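Orotidine 5'-phosphate decarboxylase (Pyrococcus horikoshii, PDB 2CZD) probably catalyses the decarboxylation of orotidine 5'-monophosphate to UMP, the last step of de novo UMP synthesis, working as a homodimer. Local coordinates at residues B[3-8]-B[27-32]; B[53-58]-B[79-84]; B[102-107]-B[125-130]; B[130-135]-B[152-157]. All blocks are in the same frame, centred on the assembly; numbering follows the deposited sequence.

Interaction 1: B[3-8]-B[27-32]; sequences VLALDV and MIKVNW
Lys29 touches strand 3-5 with CB and its far end, while CG and CD only carry the chain between. Its CB packs against CG1 of Val3 at 3.8 Å, where the two side chains cross at about a right angle. The first two torsions are extended, carrying CG and CD out from the strand; bends at chi3 (78°) and chi4 (66°) then fold the tip back, and CE rests 3.8 Å from CB of Ala5. A small alanine suits that place, since it leaves room for the curled lysine. At the tip, NZ forms a salt bridge with Asp57 and donates to two waters. One lies 2.7 Å from Asp7 OD2 and the other 2.7 Å from Asp7 OD1, linking two substrate-binding residues without direct contact. These two parallel strands, joined through helix 11-21, form the first beta-alpha-beta unit of the TIM barrel, and Val3, Ala5 and Lys29 share its inner face. Lys29 N donates almost straight to Leu4 O at 2.8 Å (175° at the hydrogen), and Leu6 N reaches Lys29 O at 3.0 Å. On the outer face, CG2 of Ile28 fits against CB of Leu6 at 3.7 Å, the two branched residues lying side by side beneath helix 11-21. The Asp7 carboxylate and Asn31 amide are nearly parallel but offset; ND2 to OD1, at 3.2 Å, is too poorly angled for a hydrogen bond, and ND2 bonds instead to Tyr9 OH.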
loop_
_atom_site.group_PDB
_atom_site.type_symbol
_atom_site.label_atom_id
_atom_site.label_comp_id
_atom_site.label_asym_id
_atom_site.label_seq_id
_atom_site.Cartn_x
_atom_site.Cartn_y
_atom_site.Cartn_z
ATOM N N VAL B 3 -9.628 15.992 -11.167
ATOM C CA VAL B 3 -9.546 14.563 -10.899
ATOM C C VAL B 3 -10.536 14.345 -9.767
ATOM O O VAL B 3 -10.386 14.909 -8.700
ATOM C CB VAL B 3 -8.146 14.128 -10.422
ATOM C CG1 VAL B 3 -8.204 12.661 -9.947
ATOM C CG2 VAL B 3 -7.146 14.279 -11.592
ATOM N N LEU B 4 -11.564 13.542 -10.017
ATOM C CA LEU B 4 -12.570 13.275 -8.990
ATOM C C LEU B 4 -12.149 12.098 -8.118
ATOM O O LEU B 4 -12.003 10.984 -8.626
ATOM C CB LEU B 4 -13.923 12.948 -9.643
ATOM C CG LEU B 4 -15.009 12.525 -8.647
ATOM C CD1 LEU B 4 -15.348 13.686 -7.726
ATOM C CD2 LEU B 4 -16.263 12.086 -9.425
ATOM N N ALA B 5 -11.937 12.364 -6.830
ATOM C CA ALA B 5 -11.602 11.310 -5.857
ATOM C C ALA B 5 -12.974 10.713 -5.535
ATOM O O ALA B 5 -13.734 11.240 -4.694
ATOM C CB ALA B 5 -10.961 11.913 -4.616
ATOM N N LEU B 6 -13.286 9.619 -6.231
ATOM C CA LEU B 6 -14.594 8.970 -6.135
ATOM C C LEU B 6 -14.685 8.041 -4.939
ATOM O O LEU B 6 -14.779 6.803 -5.073
ATOM C CB LEU B 6 -14.882 8.214 -7.427
ATOM C CG LEU B 6 -16.313 7.686 -7.585
ATOM C CD1 LEU B 6 -17.276 8.868 -7.616
ATOM C CD2 LEU B 6 -16.411 6.885 -8.869
ATOM N N ASP B 7 -14.685 8.663 -3.772
ATOM C CA ASP B 7 -14.700 7.929 -2.522
ATOM C C ASP B 7 -16.124 7.694 -2.034
ATOM O O ASP B 7 -16.508 8.096 -0.940
ATOM C CB ASP B 7 -13.856 8.679 -1.489
ATOM C CG ASP B 7 -12.392 8.801 -1.905
ATOM O OD1 ASP B 7 -11.952 8.027 -2.785
ATOM O OD2 ASP B 7 -11.676 9.660 -1.343
ATOM N N VAL B 8 -16.890 7.037 -2.897
ATOM C CA VAL B 8 -18.284 6.694 -2.660
ATOM C C VAL B 8 -18.239 5.179 -2.659
ATOM O O VAL B 8 -18.158 4.543 -3.711
ATOM C CB VAL B 8 -19.151 7.219 -3.805
ATOM C CG1 VAL B 8 -20.583 6.697 -3.680
ATOM C CG2 VAL B 8 -19.113 8.742 -3.789
ATOM N N MET B 27 -10.336 12.822 -14.964
ATOM C CA MET B 27 -10.025 11.480 -14.470
ATOM C C MET B 27 -10.807 11.177 -13.210
ATOM O O MET B 27 -11.253 12.081 -12.515
ATOM C CB MET B 27 -8.534 11.357 -14.138
ATOM C CG MET B 27 -7.625 11.611 -15.323
ATOM S SD MET B 27 -5.938 11.179 -14.918
ATOM C CE MET B 27 -5.018 12.101 -16.192
ATOM N N ILE B 28 -10.945 9.885 -12.923
ATOM C CA ILE B 28 -11.602 9.408 -11.721
ATOM C C ILE B 28 -10.494 8.709 -10.946
ATOM O O ILE B 28 -9.726 7.927 -11.520
ATOM C CB ILE B 28 -12.686 8.370 -12.040
ATOM C CG1 ILE B 28 -13.789 9.025 -12.876
ATOM C CG2 ILE B 28 -13.238 7.783 -10.753
ATOM C CD1 ILE B 28 -14.742 8.017 -13.513
ATOM N N LYS B 29 -10.388 9.014 -9.663
ATOM C CA LYS B 29 -9.384 8.372 -8.815
ATOM C C LYS B 29 -10.085 7.430 -7.827
ATOM O O LYS B 29 -11.032 7.828 -7.127
ATOM C CB LYS B 29 -8.574 9.432 -8.049
ATOM C CG LYS B 29 -7.486 8.839 -7.131
ATOM C CD LYS B 29 -6.680 9.971 -6.500
ATOM C CE LYS B 29 -7.422 10.637 -5.325
ATOM N NZ LYS B 29 -7.600 9.699 -4.171
ATOM N N VAL B 30 -9.630 6.184 -7.775
ATOM C CA VAL B 30 -10.219 5.209 -6.866
ATOM C C VAL B 30 -9.166 4.778 -5.847
ATOM O O VAL B 30 -7.967 4.852 -6.115
ATOM C CB VAL B 30 -10.769 3.971 -7.623
ATOM C CG1 VAL B 30 -11.839 4.415 -8.633
ATOM C CG2 VAL B 30 -9.635 3.231 -8.324
ATOM N N ASN B 31 -9.607 4.343 -4.675
ATOM C CA ASN B 31 -8.655 3.929 -3.642
ATOM C C ASN B 31 -8.854 2.483 -3.184
ATOM O O ASN B 31 -9.713 1.779 -3.705
ATOM C CB ASN B 31 -8.734 4.886 -2.450
ATOM C CG ASN B 31 -10.119 4.946 -1.835
ATOM O OD1 ASN B 31 -10.961 4.092 -2.083
ATOM N ND2 ASN B 31 -10.348 5.950 -1.001
ATOM N N TRP B 32 -8.033 2.017 -2.244
ATOM C CA TRP B 32 -8.193 0.643 -1.771
ATOM C C TRP B 32 -9.577 0.379 -1.138
ATOM O O TRP B 32 -10.179 -0.664 -1.383
ATOM C CB TRP B 32 -7.070 0.269 -0.776
ATOM C CG TRP B 32 -5.724 -0.095 -1.404
ATOM C CD1 TRP B 32 -4.511 0.457 -1.092
ATOM C CD2 TRP B 32 -5.448 -1.163 -2.324
ATOM N NE1 TRP B 32 -3.501 -0.204 -1.751
ATOM C CE2 TRP B 32 -4.041 -1.204 -2.511
ATOM C CE3 TRP B 32 -6.244 -2.092 -2.999
ATOM C CZ2 TRP B 32 -3.419 -2.136 -3.341
ATOM C CZ3 TRP B 32 -5.618 -3.035 -3.838
ATOM C CH2 TRP B 32 -4.213 -3.042 -3.994
HETATM O O HOH W 1 -12.370 5.674 -4.384
HETATM O O HOH W 2 -9.920 8.155 -4.582
HETATM O O HOH W 3 -8.956 9.717 -1.678
#

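Interaction 2: B[53-58]-B[79-84]; sequences EIIADL and ADYVIV
Ile54 O is gripped by two donors, Asp80 N at 2.8 Å and Tyr81 N at 3.1 Å, the latter lying in the carbonyl plane. Ile54 N is satisfied by the side chain of Asp80: OD2 accepts it at 2.9 Å through its anti lone pair in a fairly straight bond (163°). The same oxygen forms a salt bridge with Lys47, so one short acidic residue pairs with a backbone N-H and a lysine at once. Farther along, Ala56 N donates to Tyr81 O and Ala56 O accepts Ile83 N, the regular pattern of parallel neighbours in the TIM barrel, here connected by helix 64-76; small Ala56 suits the close packing against that helix. Glu53, its chain extended beyond CG (chi2 -178°), reaches the Tyr81 hydroxyl, which donates to OE2 at 2.9 Å. That oxygen lies in the ring plane at its edge, while the hydroxyl approaches from above the carboxylate plane, 44° out of it. With an alanine here instead of Glu53, the hydroxyl would probably lose its acceptor and the ring be freer to shift. Toward the active site, CD1 of Ile83 packs 3.5 Å from Asp57 OD1, an oxygen paired with the proton donor Lys59; OD2 takes Lys29.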
loop_
_atom_site.group_PDB
_atom_site.type_symbol
_atom_site.label_atom_id
_atom_site.label_comp_id
_atom_site.label_asym_id
_atom_site.label_seq_id
_atom_site.Cartn_x
_atom_site.Cartn_y
_atom_site.Cartn_z
ATOM N N GLU B 53 -10.725 8.329 -17.864
ATOM C CA GLU B 53 -9.472 7.719 -17.403
ATOM C C GLU B 53 -9.503 7.491 -15.901
ATOM O O GLU B 53 -10.096 8.268 -15.156
ATOM C CB GLU B 53 -8.275 8.595 -17.783
ATOM C CG GLU B 53 -7.869 8.414 -19.248
ATOM C CD GLU B 53 -6.656 9.223 -19.638
ATOM O OE1 GLU B 53 -6.210 9.071 -20.796
ATOM O OE2 GLU B 53 -6.145 10.007 -18.809
ATOM N N ILE B 54 -8.854 6.413 -15.464
ATOM C CA ILE B 54 -8.836 6.049 -14.051
ATOM C C ILE B 54 -7.469 6.016 -13.399
ATOM O O ILE B 54 -6.515 5.461 -13.951
ATOM C CB ILE B 54 -9.494 4.654 -13.850
ATOM C CG1 ILE B 54 -10.958 4.707 -14.305
ATOM C CG2 ILE B 54 -9.415 4.226 -12.389
ATOM C CD1 ILE B 54 -11.612 3.345 -14.371
ATOM N N ILE B 55 -7.376 6.660 -12.243
ATOM C CA ILE B 55 -6.159 6.626 -11.450
ATOM C C ILE B 55 -6.430 5.711 -10.255
ATOM O O ILE B 55 -7.407 5.909 -9.528
ATOM C CB ILE B 55 -5.789 8.004 -10.872
ATOM C CG1 ILE B 55 -5.448 8.973 -11.992
ATOM C CG2 ILE B 55 -4.560 7.867 -9.920
ATOM C CD1 ILE B 55 -5.411 10.456 -11.515
ATOM N N ALA B 56 -5.574 4.713 -10.039
ATOM C CA ALA B 56 -5.720 3.832 -8.879
ATOM C C ALA B 56 -4.743 4.357 -7.821
ATOM O O ALA B 56 -3.515 4.200 -7.958
ATOM C CB ALA B 56 -5.397 2.375 -9.256
ATOM N N ASP B 57 -5.300 5.017 -6.808
ATOM C CA ASP B 57 -4.539 5.643 -5.727
ATOM C C ASP B 57 -4.219 4.553 -4.716
ATOM O O ASP B 57 -4.842 4.458 -3.651
ATOM C CB ASP B 57 -5.379 6.760 -5.083
ATOM C CG ASP B 57 -4.586 7.593 -4.098
ATOM O OD1 ASP B 57 -3.451 7.200 -3.770
ATOM O OD2 ASP B 57 -5.097 8.635 -3.634
ATOM N N LEU B 58 -3.253 3.720 -5.079
ATOM C CA LEU B 58 -2.862 2.613 -4.198
ATOM C C LEU B 58 -1.663 2.918 -3.307
ATOM O O LEU B 58 -1.512 2.293 -2.254
ATOM C CB LEU B 58 -2.548 1.374 -5.030
ATOM C CG LEU B 58 -3.582 1.029 -6.101
ATOM C CD1 LEU B 58 -3.164 -0.278 -6.790
ATOM C CD2 LEU B 58 -4.960 0.893 -5.472
ATOM N N ALA B 79 -7.350 0.355 -15.031
ATOM C CA ALA B 79 -6.691 1.572 -14.558
ATOM C C ALA B 79 -5.754 2.104 -15.619
ATOM O O ALA B 79 -5.107 1.333 -16.334
ATOM C CB ALA B 79 -5.877 1.302 -13.263
ATOM N N ASP B 80 -5.681 3.427 -15.714
ATOM C CA ASP B 80 -4.784 4.082 -16.647
ATOM C C ASP B 80 -3.515 4.546 -15.945
ATOM O O ASP B 80 -2.478 4.691 -16.583
ATOM C CB ASP B 80 -5.480 5.275 -17.299
ATOM C CG ASP B 80 -6.619 4.844 -18.175
ATOM O OD1 ASP B 80 -6.356 4.307 -19.280
ATOM O OD2 ASP B 80 -7.769 5.028 -17.742
ATOM N N TYR B 81 -3.604 4.793 -14.636
ATOM C CA TYR B 81 -2.437 5.237 -13.863
ATOM C C TYR B 81 -2.478 4.614 -12.488
ATOM O O TYR B 81 -3.550 4.403 -11.932
ATOM C CB TYR B 81 -2.412 6.763 -13.636
ATOM C CG TYR B 81 -2.623 7.598 -14.864
ATOM C CD1 TYR B 81 -3.915 7.887 -15.306
ATOM C CD2 TYR B 81 -1.543 8.064 -15.609
ATOM C CE1 TYR B 81 -4.124 8.625 -16.472
ATOM C CE2 TYR B 81 -1.743 8.806 -16.788
ATOM C CZ TYR B 81 -3.038 9.070 -17.204
ATOM O OH TYR B 81 -3.241 9.740 -18.393
ATOM N N VAL B 82 -1.303 4.337 -11.925
ATOM C CA VAL B 82 -1.246 3.811 -10.571
ATOM C C VAL B 82 -0.333 4.728 -9.776
ATOM O O VAL B 82 0.758 5.084 -10.249
ATOM C CB VAL B 82 -0.644 2.367 -10.534
ATOM C CG1 VAL B 82 -0.337 1.968 -9.100
ATOM C CG2 VAL B 82 -1.635 1.366 -11.141
ATOM N N ILE B 83 -0.795 5.141 -8.591
ATOM C CA ILE B 83 0.030 5.966 -7.698
ATOM C C ILE B 83 0.948 5.043 -6.892
ATOM O O ILE B 83 0.493 4.085 -6.253
ATOM C CB ILE B 83 -0.849 6.817 -6.763
ATOM C CG1 ILE B 83 -1.624 7.817 -7.621
ATOM C CG2 ILE B 83 0.014 7.572 -5.714
ATOM C CD1 ILE B 83 -2.610 8.728 -6.847
ATOM N N VAL B 84 2.244 5.345 -6.920
ATOM C CA VAL B 84 3.243 4.531 -6.240
ATOM C C VAL B 84 4.148 5.394 -5.383
ATOM O O VAL B 84 4.402 6.564 -5.704
ATOM C CB VAL B 84 4.125 3.781 -7.274
ATOM C CG1 VAL B 84 3.266 2.904 -8.152
ATOM C CG2 VAL B 84 4.902 4.796 -8.113
#

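Interaction 3: B[102-107]-B[125-130]; sequences IIMVVE and IEVANE
Ile125 O accepts the backbone N-H of Asn129 at 2.8 Å, an i to i+4 bond of helix 121-131, whose Ile125 and Ala128 meet residues 104 and 106. No hydrogen bond crosses between the two segments: the meeting is wholly apolar. Met104 makes the longest reach. Its CG stands opposite the carbonyl carbon (chi1 -65°) and the chain runs out extended, placing SD 4.1 Å from Ala128 CB. A turn at chi3 (64°) then swings CE to 3.9 Å from Ala128 CA and 4.0 Å from CG1 of Val127, the side chains of Met104 and Val127 crossing at about a right angle. A thin alanine lets the sulfur come close to the helix backbone, and the flexible, unbranched methionine can follow the curve of that surface. Were Met104 an alanine, SD and CE would be absent, and Ala128 and Val127 would probably face a gap between strand and helix. Val106, two residues on, uses both branches: CG2 touches CG1 of Ile125 at 4.2 Å, and CG1 comes to 4.4 Å from CB of Ala128. Its beta-branched shape offers the helix two methyl groups without a long arm. Beyond this contact, Val127 also packs on Phe116 of the second subunit, and Met104 bonds through its backbone to Gly135. Buried apolar side chains pointing outward from a strand and the residues just after it into the covering helix are characteristic of the layer between sheet and helices in a TIM barrel, here in the unit of strand 101-105, helix 121-131 and strand 135-137.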
loop_
_atom_site.group_PDB
_atom_site.type_symbol
_atom_site.label_atom_id
_atom_site.label_comp_id
_atom_site.label_asym_id
_atom_site.label_seq_id
_atom_site.Cartn_x
_atom_site.Cartn_y
_atom_site.Cartn_z
ATOM N N ILE B 102 2.474 5.810 -14.287
ATOM C CA ILE B 102 2.514 5.988 -12.859
ATOM C C ILE B 102 2.549 7.428 -12.418
ATOM O O ILE B 102 2.910 8.330 -13.178
ATOM C CB ILE B 102 3.764 5.295 -12.248
ATOM C CG1 ILE B 102 5.052 5.867 -12.858
ATOM C CG2 ILE B 102 3.683 3.774 -12.480
ATOM C CD1 ILE B 102 6.338 5.536 -12.054
ATOM N N ILE B 103 2.162 7.634 -11.167
ATOM C CA ILE B 103 2.187 8.949 -10.523
ATOM C C ILE B 103 2.948 8.658 -9.232
ATOM O O ILE B 103 2.585 7.740 -8.502
ATOM C CB ILE B 103 0.764 9.449 -10.201
ATOM C CG1 ILE B 103 0.059 9.823 -11.510
ATOM C CG2 ILE B 103 0.827 10.659 -9.216
ATOM C CD1 ILE B 103 -1.452 9.969 -11.380
ATOM N N MET B 104 3.992 9.432 -8.939
ATOM C CA MET B 104 4.821 9.180 -7.757
ATOM C C MET B 104 4.557 10.074 -6.566
ATOM O O MET B 104 4.283 11.246 -6.714
ATOM C CB MET B 104 6.310 9.284 -8.142
ATOM C CG MET B 104 6.742 8.203 -9.122
ATOM S SD MET B 104 8.427 8.459 -9.777
ATOM C CE MET B 104 9.438 8.305 -8.264
ATOM N N VAL B 105 4.669 9.501 -5.367
ATOM C CA VAL B 105 4.476 10.256 -4.139
ATOM C C VAL B 105 5.825 10.814 -3.715
ATOM O O VAL B 105 6.775 10.051 -3.448
ATOM C CB VAL B 105 3.975 9.361 -2.971
ATOM C CG1 VAL B 105 3.936 10.180 -1.664
ATOM C CG2 VAL B 105 2.610 8.767 -3.298
ATOM N N VAL B 106 5.904 12.139 -3.646
ATOM C CA VAL B 106 7.134 12.791 -3.224
ATOM C C VAL B 106 6.961 13.615 -1.955
ATOM O O VAL B 106 7.939 14.032 -1.341
ATOM C CB VAL B 106 7.705 13.697 -4.348
ATOM C CG1 VAL B 106 7.897 12.879 -5.611
ATOM C CG2 VAL B 106 6.791 14.907 -4.597
ATOM N N GLU B 107 5.717 13.843 -1.562
ATOM C CA GLU B 107 5.417 14.635 -0.373
ATOM C C GLU B 107 3.994 14.275 0.053
ATOM O O GLU B 107 3.138 14.031 -0.802
ATOM C CB GLU B 107 5.498 16.125 -0.725
ATOM C CG GLU B 107 5.314 17.047 0.473
ATOM C CD GLU B 107 5.538 18.510 0.119
ATOM O OE1 GLU B 107 6.603 18.833 -0.444
ATOM O OE2 GLU B 107 4.659 19.334 0.420
ATOM N N ILE B 125 11.997 14.158 -5.353
ATOM C CA ILE B 125 11.781 14.861 -6.619
ATOM C C ILE B 125 12.917 14.495 -7.603
ATOM O O ILE B 125 12.671 14.313 -8.796
ATOM C CB ILE B 125 11.720 16.382 -6.408
ATOM C CG1 ILE B 125 10.420 16.740 -5.687
ATOM C CG2 ILE B 125 11.784 17.111 -7.759
ATOM C CD1 ILE B 125 10.426 18.170 -5.175
ATOM N N GLU B 126 14.152 14.391 -7.108
ATOM C CA GLU B 126 15.261 14.003 -7.972
ATOM C C GLU B 126 14.991 12.609 -8.531
ATOM O O GLU B 126 15.270 12.350 -9.699
ATOM C CB GLU B 126 16.583 13.998 -7.194
ATOM C CG GLU B 126 16.969 15.370 -6.665
ATOM C CD GLU B 126 18.206 15.335 -5.794
ATOM O OE1 GLU B 126 18.425 14.317 -5.104
ATOM O OE2 GLU B 126 18.952 16.342 -5.788
ATOM N N VAL B 127 14.465 11.694 -7.717
ATOM C CA VAL B 127 14.170 10.357 -8.248
ATOM C C VAL B 127 13.085 10.465 -9.323
ATOM O O VAL B 127 13.185 9.836 -10.371
ATOM C CB VAL B 127 13.690 9.364 -7.146
ATOM C CG1 VAL B 127 13.381 8.015 -7.767
ATOM C CG2 VAL B 127 14.736 9.217 -6.046
ATOM N N ALA B 128 12.038 11.248 -9.067
ATOM C CA ALA B 128 10.992 11.428 -10.075
ATOM C C ALA B 128 11.599 12.041 -11.361
ATOM O O ALA B 128 11.216 11.690 -12.464
ATOM C CB ALA B 128 9.880 12.330 -9.529
ATOM N N ASN B 129 12.548 12.959 -11.222
ATOM C CA ASN B 129 13.148 13.542 -12.418
ATOM C C ASN B 129 13.883 12.483 -13.245
ATOM O O ASN B 129 13.916 12.560 -14.473
ATOM C CB ASN B 129 14.094 14.672 -12.027
ATOM C CG ASN B 129 13.354 15.906 -11.577
ATOM O OD1 ASN B 129 12.150 16.043 -11.827
ATOM N ND2 ASN B 129 14.066 16.817 -10.930
ATOM N N GLU B 130 14.456 11.488 -12.574
ATOM C CA GLU B 130 15.184 10.425 -13.259
ATOM C C GLU B 130 14.209 9.486 -13.952
ATOM O O GLU B 130 14.379 9.130 -15.125
ATOM C CB GLU B 130 15.999 9.592 -12.258
ATOM C CG GLU B 130 17.198 10.271 -11.603
ATOM C CD GLU B 130 17.943 9.332 -10.635
ATOM O OE1 GLU B 130 18.887 9.801 -9.968
ATOM O OE2 GLU B 130 17.591 8.126 -10.535
#

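Interaction 4: B[130-135]-B[152-157]; sequences EIEPFG and RLKEGI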
loop_
_atom_site.group_PDB
_atom_site.type_symbol
_atom_site.label_atom_id
_atom_site.label_comp_id
_atom_site.label_asym_id
_atom_site.label_seq_id
_atom_site.Cartn_x
_atom_site.Cartn_y
_atom_site.Cartn_z
ATOM N N GLU B 130 14.456 11.488 -12.574
ATOM C CA GLU B 130 15.184 10.425 -13.259
ATOM C C GLU B 130 14.209 9.486 -13.952
ATOM O O GLU B 130 14.379 9.130 -15.125
ATOM C CB GLU B 130 15.999 9.592 -12.258
ATOM C CG GLU B 130 17.198 10.271 -11.603
ATOM C CD GLU B 130 17.943 9.332 -10.635
ATOM O OE1 GLU B 130 18.887 9.801 -9.968
ATOM O OE2 GLU B 130 17.591 8.126 -10.535
ATOM N N ILE B 131 13.170 9.092 -13.222
ATOM C CA ILE B 131 12.200 8.139 -13.736
ATOM C C ILE B 131 11.212 8.698 -14.754
ATOM O O ILE B 131 10.773 7.984 -15.657
ATOM C CB ILE B 131 11.449 7.478 -12.550
ATOM C CG1 ILE B 131 12.403 6.498 -11.845
ATOM C CG2 ILE B 131 10.193 6.739 -13.037
ATOM C CD1 ILE B 131 11.833 5.841 -10.613
ATOM N N GLU B 132 10.898 9.988 -14.621
ATOM C CA GLU B 132 9.943 10.668 -15.492
ATOM C C GLU B 132 8.558 9.991 -15.531
ATOM O O GLU B 132 8.113 9.487 -16.566
ATOM C CB GLU B 132 10.504 10.847 -16.916
ATOM C CG GLU B 132 11.775 11.673 -16.947
ATOM C CD GLU B 132 12.390 11.791 -18.343
ATOM O OE1 GLU B 132 13.432 12.465 -18.462
ATOM O OE2 GLU B 132 11.853 11.203 -19.312
ATOM N N PRO B 133 7.881 9.928 -14.373
ATOM C CA PRO B 133 6.540 9.334 -14.296
ATOM C C PRO B 133 5.576 10.319 -14.979
ATOM O O PRO B 133 5.963 11.432 -15.345
ATOM C CB PRO B 133 6.264 9.292 -12.790
ATOM C CG PRO B 133 6.960 10.555 -12.311
ATOM C CD PRO B 133 8.285 10.486 -13.067
ATOM N N PHE B 134 4.328 9.908 -15.144
ATOM C CA PHE B 134 3.335 10.820 -15.713
ATOM C C PHE B 134 3.228 12.059 -14.824
ATOM O O PHE B 134 3.126 13.184 -15.315
ATOM C CB PHE B 134 1.964 10.137 -15.791
ATOM C CG PHE B 134 0.831 11.079 -16.154
ATOM C CD1 PHE B 134 -0.020 11.584 -15.174
ATOM C CD2 PHE B 134 0.623 11.457 -17.477
ATOM C CE1 PHE B 134 -1.069 12.445 -15.491
ATOM C CE2 PHE B 134 -0.420 12.316 -17.809
ATOM C CZ PHE B 134 -1.274 12.814 -16.815
ATOM N N GLY B 135 3.236 11.847 -13.511
ATOM C CA GLY B 135 3.132 12.977 -12.607
ATOM C C GLY B 135 3.493 12.669 -11.174
ATOM O O GLY B 135 3.918 11.557 -10.854
ATOM N N ARG B 152 11.358 22.411 -8.829
ATOM C CA ARG B 152 12.391 21.382 -8.752
ATOM C C ARG B 152 12.140 20.204 -9.678
ATOM O O ARG B 152 13.046 19.407 -9.938
ATOM C CB ARG B 152 12.493 20.884 -7.306
ATOM C CG ARG B 152 13.033 21.948 -6.382
ATOM C CD ARG B 152 12.763 21.672 -4.922
ATOM N NE ARG B 152 13.433 22.701 -4.129
ATOM C CZ ARG B 152 13.057 23.978 -4.066
ATOM N NH1 ARG B 152 13.759 24.836 -3.329
ATOM N NH2 ARG B 152 11.968 24.407 -4.703
ATOM N N LEU B 153 10.915 20.117 -10.182
ATOM C CA LEU B 153 10.482 19.013 -11.028
ATOM C C LEU B 153 10.692 19.233 -12.519
ATOM O O LEU B 153 10.370 20.298 -13.053
ATOM C CB LEU B 153 8.995 18.726 -10.759
ATOM C CG LEU B 153 8.346 17.469 -11.365
ATOM C CD1 LEU B 153 8.870 16.205 -10.673
ATOM C CD2 LEU B 153 6.828 17.553 -11.150
ATOM N N LYS B 154 11.228 18.214 -13.194
ATOM C CA LYS B 154 11.466 18.311 -14.635
ATOM C C LYS B 154 10.177 18.607 -15.418
ATOM O O LYS B 154 9.099 18.063 -15.134
ATOM C CB LYS B 154 12.083 17.004 -15.146
ATOM C CG LYS B 154 12.631 17.068 -16.560
ATOM C CD LYS B 154 12.945 15.663 -17.065
ATOM C CE LYS B 154 13.979 14.985 -16.211
ATOM N NZ LYS B 154 15.333 15.546 -16.441
ATOM N N GLU B 155 10.286 19.479 -16.417
ATOM C CA GLU B 155 9.125 19.799 -17.232
ATOM C C GLU B 155 8.718 18.511 -17.933
ATOM O O GLU B 155 9.554 17.647 -18.234
ATOM C CB GLU B 155 9.467 20.880 -18.264
ATOM C CG GLU B 155 10.600 20.485 -19.197
ATOM C CD GLU B 155 11.973 20.926 -18.719
ATOM O OE1 GLU B 155 12.209 21.049 -17.492
ATOM O OE2 GLU B 155 12.845 21.148 -19.590
ATOM N N GLY B 156 7.434 18.380 -18.200
ATOM C CA GLY B 156 6.974 17.161 -18.815
ATOM C C GLY B 156 6.321 16.296 -17.762
ATOM O O GLY B 156 5.490 15.463 -18.102
ATOM N N ILE B 157 6.725 16.455 -16.497
ATOM C CA ILE B 157 6.081 15.680 -15.438
ATOM C C ILE B 157 4.984 16.559 -14.859
ATOM O O ILE B 157 5.255 17.691 -14.447
ATOM C CB ILE B 157 7.075 15.298 -14.310
ATOM C CG1 ILE B 157 8.249 14.510 -14.911
ATOM C CG2 ILE B 157 6.350 14.436 -13.239
ATOM C CD1 ILE B 157 9.384 14.211 -13.931
HETATM O O HOH W 4 6.834 12.430 -17.859
HETATM O O HOH W 5 3.471 13.641 -18.045
#
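With CG1 opposite its carbonyl carbon (chi1 -57°) and CG2 opposite its backbone N, Ile157 spreads two branches against 132-135. CG2 lies 3.6 Å from Gly135 CA; CD1 reaches on to 3.9 Å from Glu132 CA and 4.0 Å from Pro133 CD. The branched isoleucine thus fills the angle where the chain leaves helix 121-131, and the proline ring meets it through CD and CG. A second meeting lies nearer the surface. Glu132 is extended, whereas Lys154 bends at chi3 (-61°) and again at chi4; the two cross obliquely, with OE1 of Glu132 against CD and CE of Lys154, 3.4 Å from CE. NZ stays 4.1 Å from OE1, beyond a salt bridge, although the opposite charges probably still attract weakly. Both segments belong to alpha-beta connections of the TIM barrel, leading into strands 135-137 and 158-161, at the barrel end away from the catalytic mouth. There Lys154 to Ile157 make a type II beta turn, closed by Ile157 N to Lys154 O, with glycine at its third position, where Gly156 takes a positive phi (103°). The carbonyl of Gly156 is joined to the other segment through water: one molecule donates to Gly156 O at 2.7 Å and to Phe134 O at 2.8 Å, and a second lies 2.8 Å from Pro133 O and reaches Gly156 O only weakly. The ring of Phe134, turned away from this contact, meets that of Tyr81, and the backbone of Phe134 bonds to that of Lys158.

The four contacts follow one another along the chain as it travels round a single eight-stranded parallel barrel. Interactions 1 and 2, with centres 9 Å apart, meet where strands 27-31 and 53-60 are neighbours, and Asp7, Lys29 and Asp57 among them belong to the substrate site. Interaction 3, its centre 15 Å from that of interaction 2, joins the same sheet through the pairing of strands 81-85 and 101-105, but faces outward to helix 121-131. Interaction 4 shares that helix and Glu130, its centre only 7 Å from that of interaction 3. Met27 and Tyr81 both touch Phe134, connecting the first two contacts with the fourth. Together they sample the active-site wall, the helical layer and the connecting turns.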